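Local coordinates for protein triphenylmethane reductase (Citrobacter sp., PDB 2VRC) that probably reduces triphenylmethane dyes, taking hydride from a nicotinamide cofactor, NADPH, bound to a Rossmann-type domain, at residues Thr6-Gln11 / Ala31-Val36; Tyr196-Asn201 / Asp265-Leu270. The protein carries 4 engineered substitutions. One frame throughout, in Å; residues are numbered along the deposited sequence.

Contact 1 of 2, residues Thr6-Gln11 / Ala31-Val36; sequences TGATGQ and AIVRNV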
ATOM      1  N   THR A   6      -5.128   3.911 -24.064  1.00 34.57           N
ATOM      2  CA  THR A   6      -4.782   2.506 -24.066  1.00 35.30           C
ATOM      3  C   THR A   6      -5.363   1.912 -25.358  1.00 35.79           C
ATOM      4  O   THR A   6      -6.084   2.606 -26.087  1.00 35.75           O
ATOM      5  CB  THR A   6      -5.327   1.805 -22.845  1.00 34.60           C
ATOM      6  OG1 THR A   6      -6.749   1.886 -22.879  1.00 37.16           O
ATOM      7  CG2 THR A   6      -4.833   2.483 -21.568  1.00 34.16           C
ATOM      8  N   GLY A   7      -5.053   0.644 -25.634  1.00 36.12           N
ATOM      9  CA  GLY A   7      -5.487  -0.019 -26.859  1.00 36.08           C
ATOM     10  C   GLY A   7      -5.107   0.801 -28.077  1.00 36.23           C
ATOM     11  O   GLY A   7      -5.731   0.699 -29.128  1.00 36.54           O
ATOM     12  N   ALA A   8      -4.057   1.592 -27.924  1.00 35.62           N
ATOM     13  CA  ALA A   8      -3.669   2.613 -28.878  1.00 35.30           C
ATOM     14  C   ALA A   8      -3.367   2.055 -30.274  1.00 35.72           C
ATOM     15  O   ALA A   8      -3.251   2.799 -31.250  1.00 35.45           O
ATOM     16  CB  ALA A   8      -2.480   3.380 -28.320  1.00 34.28           C
ATOM     17  N   THR A   9      -3.285   0.731 -30.344  1.00 36.56           N
ATOM     18  CA  THR A   9      -2.936  -0.028 -31.540  1.00 37.22           C
ATOM     19  C   THR A   9      -4.161  -0.719 -32.144  1.00 37.39           C
ATOM     20  O   THR A   9      -4.142  -1.130 -33.285  1.00 37.21           O
ATOM     21  CB  THR A   9      -1.819  -1.062 -31.167  1.00 37.33           C
ATOM     22  OG1 THR A   9      -0.576  -0.646 -31.745  1.00 40.07           O
ATOM     23  CG2 THR A   9      -2.139  -2.486 -31.604  1.00 37.53           C
ATOM     24  N   GLY A  10      -5.214  -0.881 -31.343  1.00 37.96           N
ATOM     25  CA  GLY A  10      -6.516  -1.329 -31.848  1.00 37.90           C
ATOM     26  C   GLY A  10      -7.165  -0.276 -32.745  1.00 37.77           C
ATOM     27  O   GLY A  10      -6.638   0.829 -32.921  1.00 36.79           O
ATOM     28  N   GLN A  11      -8.321  -0.630 -33.302  1.00 37.92           N
ATOM     29  CA  GLN A  11      -9.028   0.246 -34.214  1.00 37.97           C
ATOM     30  C   GLN A  11      -9.590   1.455 -33.504  1.00 36.96           C
ATOM     31  O   GLN A  11      -9.310   2.577 -33.919  1.00 37.32           O
ATOM     32  CB  GLN A  11     -10.117  -0.512 -34.954  1.00 38.99           C
ATOM     33  CG  GLN A  11      -9.550  -1.570 -35.901  1.00 42.69           C
ATOM     34  CD  GLN A  11     -10.627  -2.453 -36.526  1.00 48.26           C
ATOM     35  OE1 GLN A  11     -11.313  -3.219 -35.826  1.00 49.91           O
ATOM     36  NE2 GLN A  11     -10.760  -2.372 -37.852  1.00 48.94           N
ATOM     37  N   ALA A  31       0.736   7.055 -26.316  1.00 36.30           N
ATOM     38  CA  ALA A  31       0.057   5.882 -26.827  1.00 36.44           C
ATOM     39  C   ALA A  31       0.526   4.694 -26.023  1.00 36.66           C
ATOM     40  O   ALA A  31       1.710   4.410 -25.989  1.00 37.42           O
ATOM     41  CB  ALA A  31       0.375   5.680 -28.311  1.00 36.34           C
ATOM     42  N   ILE A  32      -0.390   4.013 -25.354  1.00 37.16           N
ATOM     43  CA  ILE A  32      -0.037   2.845 -24.545  1.00 37.86           C
ATOM     44  C   ILE A  32      -0.421   1.560 -25.279  1.00 38.76           C
ATOM     45  O   ILE A  32      -1.567   1.372 -25.613  1.00 38.63           O
ATOM     46  CB  ILE A  32      -0.677   2.946 -23.143  1.00 37.49           C
ATOM     47  CG1 ILE A  32      -0.037   4.106 -22.387  1.00 36.56           C
ATOM     48  CG2 ILE A  32      -0.473   1.679 -22.380  1.00 36.61           C
ATOM     49  CD1 ILE A  32      -0.819   4.587 -21.249  1.00 36.03           C
ATOM     50  N   VAL A  33       0.555   0.704 -25.549  1.00 40.85           N
ATOM     51  CA  VAL A  33       0.385  -0.439 -26.449  1.00 43.14           C
ATOM     52  C   VAL A  33       1.037  -1.709 -25.897  1.00 45.61           C
ATOM     53  O   VAL A  33       2.006  -1.644 -25.129  1.00 46.06           O
ATOM     54  CB  VAL A  33       1.005  -0.165 -27.872  1.00 43.19           C
ATOM     55  CG1 VAL A  33       0.328   1.010 -28.566  1.00 42.09           C
ATOM     56  CG2 VAL A  33       2.513   0.064 -27.801  1.00 41.41           C
ATOM     57  N   ARG A  34       0.526  -2.864 -26.316  1.00 48.45           N
ATOM     58  CA  ARG A  34       1.110  -4.157 -25.949  1.00 51.20           C
ATOM     59  C   ARG A  34       2.489  -4.388 -26.573  1.00 52.53           C
ATOM     60  O   ARG A  34       3.350  -4.995 -25.949  1.00 53.17           O
ATOM     61  CB  ARG A  34       0.160  -5.292 -26.334  1.00 51.96           C
ATOM     62  CG  ARG A  34       0.321  -6.557 -25.504  1.00 55.28           C
ATOM     63  CD  ARG A  34      -0.621  -7.683 -25.980  1.00 59.09           C
ATOM     64  NE  ARG A  34      -0.189  -9.008 -25.499  1.00 61.71           N
ATOM     65  CZ  ARG A  34       0.833  -9.712 -26.008  1.00 63.08           C
ATOM     66  NH1 ARG A  34       1.557  -9.230 -27.022  1.00 62.80           N
ATOM     67  NH2 ARG A  34       1.143 -10.906 -25.501  1.00 62.33           N
ATOM     68  N   ASN A  35       2.705  -3.904 -27.793  1.00 54.46           N
ATOM     69  CA  ASN A  35       3.967  -4.124 -28.509  1.00 56.26           C
ATOM     70  C   ASN A  35       4.533  -2.810 -29.050  1.00 56.73           C
ATOM     71  O   ASN A  35       3.979  -2.247 -29.994  1.00 57.11           O
ATOM     72  CB  ASN A  35       3.743  -5.136 -29.650  1.00 56.82           C
ATOM     73  CG  ASN A  35       5.041  -5.787 -30.134  1.00 58.94           C
ATOM     74  OD1 ASN A  35       5.951  -5.116 -30.636  1.00 61.21           O
ATOM     75  ND2 ASN A  35       5.118  -7.112 -29.993  1.00 60.59           N
ATOM     76  N   VAL A  36       5.624  -2.316 -28.462  1.00 57.24           N
ATOM     77  CA  VAL A  36       6.105  -0.964 -28.799  1.00 58.02           C
ATOM     78  C   VAL A  36       6.614  -0.787 -30.235  1.00 58.59           C
ATOM     79  O   VAL A  36       6.380   0.256 -30.850  1.00 58.70           O
ATOM     80  CB  VAL A  36       7.187  -0.428 -27.819  1.00 58.03           C
ATOM     81  CG1 VAL A  36       6.554   0.227 -26.625  1.00 57.63           C
ATOM     82  CG2 VAL A  36       8.167  -1.523 -27.409  1.00 58.94           C
TER
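The glycine-rich dinucleotide-binding loop of the Rossmann fold, the loop T6 to Q11 running from the end of strand 3-5 to the start of helix 11-23, lies here against the neighbouring parallel strand, with A8 packed on A31 and V33. The methyl of A8 points into the gap between the side chains of A31 and V33: its CB is 3.7 Å from A31 CB and equally 3.7 Å from V33 CG1. Next to it, T9 crosses V33 at about a right angle, with OG1 of T9 3.7 Å from the same CG1. That branch of V33 stands anti to the carbonyl carbon (chi1 -62°), beside the backbone N, and in this position it meets both loop residues. I17 of helix 11-23, the helix of the beta-alpha-beta unit formed with strands 3-5 and 29-33, also touches A8 and A31. G7 to G10 form a type I turn, closed by G10 N to G7 O at 2.8 Å, and G10 is the N-cap of helix 11-23. T9, G10, Q11 and R34 belong to the NADP(+) site, which is empty in this chain. The hydroxyl of T6 is hydrogen-bonded to Y54, itself a cofactor-binding residue, and to I73 N.

Contact 2 of 2, residues Tyr196-Asn201 / Asp265-Leu270; sequences YNLVSN and DDLQKL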
ATOM      1  N   TYR A 196     -22.294   9.389 -20.374  1.00 28.83           N
ATOM      2  CA  TYR A 196     -22.968   9.581 -21.646  1.00 28.04           C
ATOM      3  C   TYR A 196     -23.324   8.221 -22.264  1.00 27.60           C
ATOM      4  O   TYR A 196     -22.491   7.294 -22.322  1.00 26.39           O
ATOM      5  CB  TYR A 196     -22.066  10.358 -22.598  1.00 28.43           C
ATOM      6  CG  TYR A 196     -21.706  11.727 -22.104  1.00 30.89           C
ATOM      7  CD1 TYR A 196     -22.701  12.657 -21.741  1.00 31.60           C
ATOM      8  CD2 TYR A 196     -20.370  12.116 -22.015  1.00 32.85           C
ATOM      9  CE1 TYR A 196     -22.376  13.931 -21.308  1.00 30.51           C
ATOM     10  CE2 TYR A 196     -20.024  13.388 -21.569  1.00 33.77           C
ATOM     11  CZ  TYR A 196     -21.033  14.290 -21.227  1.00 34.65           C
ATOM     12  OH  TYR A 196     -20.666  15.541 -20.790  1.00 36.82           O
ATOM     13  N   ASN A 197     -24.574   8.092 -22.693  1.00 27.12           N
ATOM     14  CA  ASN A 197     -25.000   6.934 -23.463  1.00 26.97           C
ATOM     15  C   ASN A 197     -24.909   7.414 -24.890  1.00 26.86           C
ATOM     16  O   ASN A 197     -25.704   8.278 -25.314  1.00 26.87           O
ATOM     17  CB  ASN A 197     -26.420   6.544 -23.099  1.00 27.45           C
ATOM     18  CG  ASN A 197     -26.501   5.935 -21.742  1.00 31.10           C
ATOM     19  OD1 ASN A 197     -25.822   4.949 -21.447  1.00 34.49           O
ATOM     20  ND2 ASN A 197     -27.303   6.526 -20.883  1.00 33.11           N
ATOM     21  N   LEU A 198     -23.898   6.900 -25.591  1.00 25.91           N
ATOM     22  CA  LEU A 198     -23.476   7.418 -26.877  1.00 25.82           C
ATOM     23  C   LEU A 198     -24.002   6.517 -27.987  1.00 25.80           C
ATOM     24  O   LEU A 198     -23.308   5.580 -28.433  1.00 24.41           O
ATOM     25  CB  LEU A 198     -21.945   7.498 -26.928  1.00 25.66           C
ATOM     26  CG  LEU A 198     -21.233   8.503 -25.990  1.00 27.87           C
ATOM     27  CD1 LEU A 198     -19.689   8.386 -26.142  1.00 24.46           C
ATOM     28  CD2 LEU A 198     -21.694   9.976 -26.209  1.00 26.19           C
ATOM     29  N   VAL A 199     -25.234   6.793 -28.426  1.00 25.62           N
ATOM     30  CA  VAL A 199     -25.852   5.992 -29.480  1.00 25.79           C
ATOM     31  C   VAL A 199     -26.352   6.808 -30.657  1.00 26.74           C
ATOM     32  O   VAL A 199     -26.271   8.026 -30.628  1.00 27.40           O
ATOM     33  CB  VAL A 199     -26.980   5.178 -28.911  1.00 25.63           C
ATOM     34  CG1 VAL A 199     -26.448   4.375 -27.757  1.00 23.90           C
ATOM     35  CG2 VAL A 199     -28.139   6.078 -28.509  1.00 23.90           C
ATOM     36  N   SER A 200     -26.900   6.150 -31.679  1.00 27.80           N
ATOM     37  CA  SER A 200     -27.445   6.870 -32.818  1.00 28.94           C
ATOM     38  C   SER A 200     -28.862   7.373 -32.608  1.00 30.18           C
ATOM     39  O   SER A 200     -29.693   6.660 -32.056  1.00 30.62           O
ATOM     40  CB  SER A 200     -27.448   6.033 -34.075  1.00 28.96           C
ATOM     41  OG  SER A 200     -27.827   6.877 -35.164  1.00 29.78           O
ATOM     42  N   ASN A 201     -29.143   8.589 -33.095  1.00 30.77           N
ATOM     43  CA  ASN A 201     -30.522   9.084 -33.141  1.00 31.13           C
ATOM     44  C   ASN A 201     -31.155   8.957 -34.520  1.00 31.24           C
ATOM     45  O   ASN A 201     -32.085   9.663 -34.861  1.00 30.90           O
ATOM     46  CB  ASN A 201     -30.650  10.496 -32.573  1.00 30.60           C
ATOM     47  CG  ASN A 201     -29.769  11.517 -33.275  1.00 32.10           C
ATOM     48  OD1 ASN A 201     -29.578  12.592 -32.733  1.00 38.20           O
ATOM     49  ND2 ASN A 201     -29.279  11.232 -34.479  1.00 32.15           N
ATOM     50  N   ASP A 265     -29.608  11.691 -27.216  1.00 31.35           N
ATOM     51  CA  ASP A 265     -29.009  12.798 -27.951  1.00 30.93           C
ATOM     52  C   ASP A 265     -27.604  13.139 -27.479  1.00 31.31           C
ATOM     53  O   ASP A 265     -27.001  14.070 -28.046  1.00 31.03           O
ATOM     54  CB  ASP A 265     -29.858  14.055 -27.775  1.00 30.73           C
ATOM     55  CG  ASP A 265     -31.166  13.979 -28.492  1.00 31.22           C
ATOM     56  OD1 ASP A 265     -31.326  13.104 -29.395  1.00 31.50           O
ATOM     57  OD2 ASP A 265     -32.041  14.799 -28.137  1.00 30.49           O
ATOM     58  N   ASP A 266     -27.098  12.436 -26.449  1.00 31.57           N
ATOM     59  CA  ASP A 266     -25.719  12.667 -25.949  1.00 32.80           C
ATOM     60  C   ASP A 266     -24.674  12.759 -27.063  1.00 32.52           C
ATOM     61  O   ASP A 266     -23.867  13.666 -27.061  1.00 32.89           O
ATOM     62  CB  ASP A 266     -25.272  11.608 -24.922  1.00 33.07           C
ATOM     63  CG  ASP A 266     -26.106  11.636 -23.631  1.00 37.08           C
ATOM     64  OD1 ASP A 266     -26.737  12.680 -23.358  1.00 40.47           O
ATOM     65  OD2 ASP A 266     -26.138  10.619 -22.885  1.00 40.45           O
ATOM     66  N   LEU A 267     -24.715  11.855 -28.029  1.00 32.60           N
ATOM     67  CA  LEU A 267     -23.668  11.796 -29.021  1.00 34.16           C
ATOM     68  C   LEU A 267     -23.733  12.973 -29.991  1.00 35.11           C
ATOM     69  O   LEU A 267     -22.731  13.616 -30.298  1.00 34.29           O
ATOM     70  CB  LEU A 267     -23.736  10.465 -29.780  1.00 33.94           C
ATOM     71  CG  LEU A 267     -22.664  10.209 -30.831  1.00 35.35           C
ATOM     72  CD1 LEU A 267     -21.239  10.441 -30.309  1.00 35.76           C
ATOM     73  CD2 LEU A 267     -22.816   8.817 -31.343  1.00 39.10           C
ATOM     74  N   GLN A 268     -24.944  13.232 -30.454  1.00 36.47           N
ATOM     75  CA  GLN A 268     -25.231  14.285 -31.387  1.00 38.05           C
ATOM     76  C   GLN A 268     -24.806  15.640 -30.805  1.00 37.88           C
ATOM     77  O   GLN A 268     -24.177  16.452 -31.490  1.00 37.52           O
ATOM     78  CB  GLN A 268     -26.735  14.244 -31.652  1.00 39.22           C
ATOM     79  CG  GLN A 268     -27.118  14.475 -33.101  1.00 42.56           C
ATOM     80  CD  GLN A 268     -27.435  15.911 -33.313  1.00 47.01           C
ATOM     81  OE1 GLN A 268     -27.273  16.454 -34.422  1.00 46.78           O
ATOM     82  NE2 GLN A 268     -27.863  16.574 -32.220  1.00 46.79           N
ATOM     83  N   LYS A 269     -25.130  15.854 -29.529  1.00 37.67           N
ATOM     84  CA  LYS A 269     -24.746  17.066 -28.814  1.00 38.34           C
ATOM     85  C   LYS A 269     -23.233  17.152 -28.636  1.00 38.18           C
ATOM     86  O   LYS A 269     -22.667  18.239 -28.516  1.00 38.44           O
ATOM     87  CB  LYS A 269     -25.430  17.153 -27.447  1.00 38.40           C
ATOM     88  CG  LYS A 269     -26.942  17.418 -27.547  1.00 41.03           C
ATOM     89  CD  LYS A 269     -27.577  17.767 -26.192  1.00 43.86           C
ATOM     90  CE  LYS A 269     -29.097  17.703 -26.291  1.00 47.08           C
ATOM     91  NZ  LYS A 269     -29.699  18.472 -27.450  1.00 48.26           N
ATOM     92  N   LEU A 270     -22.579  16.002 -28.631  1.00 37.32           N
ATOM     93  CA  LEU A 270     -21.136  15.975 -28.489  1.00 36.69           C
ATOM     94  C   LEU A 270     -20.375  16.183 -29.831  1.00 36.14           C
ATOM     95  O   LEU A 270     -19.375  16.869 -29.841  1.00 36.41           O
ATOM     96  CB  LEU A 270     -20.750  14.673 -27.792  1.00 36.40           C
ATOM     97  CG  LEU A 270     -19.572  14.561 -26.849  1.00 36.56           C
ATOM     98  CD1 LEU A 270     -19.470  15.740 -25.891  1.00 34.57           C
ATOM     99  CD2 LEU A 270     -19.718  13.238 -26.121  1.00 37.45           C
TER
HETATM  100  O   HOH W   1     -26.144   9.234 -27.893  1.00 26.59           O
HETATM  101  O   HOH W   2     -27.202  10.986 -30.777  1.00 25.62           O
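L198 lays its CD2 methyl across the inner side of helix 266-270, 3.8 Å from L270 CD2 and 3.9 Å from L267 CA. Residues 196-198 end strand 194-198, an outermost strand of the seven-stranded parallel Rossmann sheet within this chain, and the helix passes over it almost perpendicularly, with segment axes 7.7 Å apart at their closest and 91° between their directions. L178 and A181 of helix 175-186 also touch L198, while A181 reaches L267, so L198 is packed between two helices. CG of L267, anti to the backbone N (chi1 -178°), turns the branch toward the strand, and its CD2 lies 3.6 Å from V199 O. At Y196, the carboxylate of D266 lies obliquely beside the ring, and Y196 OH is hydrogen-bonded to H191. The first helical residues meet the strand backbone through water as well. One water accepts from both V199 N and L267 N, and a second bridges V199 O and Q268 N. Farther along the chain, N201 and Q268 cross at about a right angle, with N201 OD1 3.1 Å from Q268 CG. D266 OD2 accepts the backbone N-H of N197 at 3.0 Å through its anti lone pair, with an N-H...O angle of 151°.

How the contacts relate
Both contacts belong to the same parallel sheet but lie on opposite sides of the centre of the chain, their centres 26 Å apart and their nearest atoms about 14 Å apart, so they do not touch. Contact 1 joins the cofactor loop to strand 29-33, next to strand 3-5 within the sheet, and carries NADP(+)-binding residues itself. Contact 2 fastens a late helix over strand 194-198 at the far edge and lies beside the site rather than in it: the side chain of V199 is about 4 Å from that of A141 of the NADP(+) site, which holds no cofactor in this chain. Along the chain, contact 1 closes before contact 2 opens.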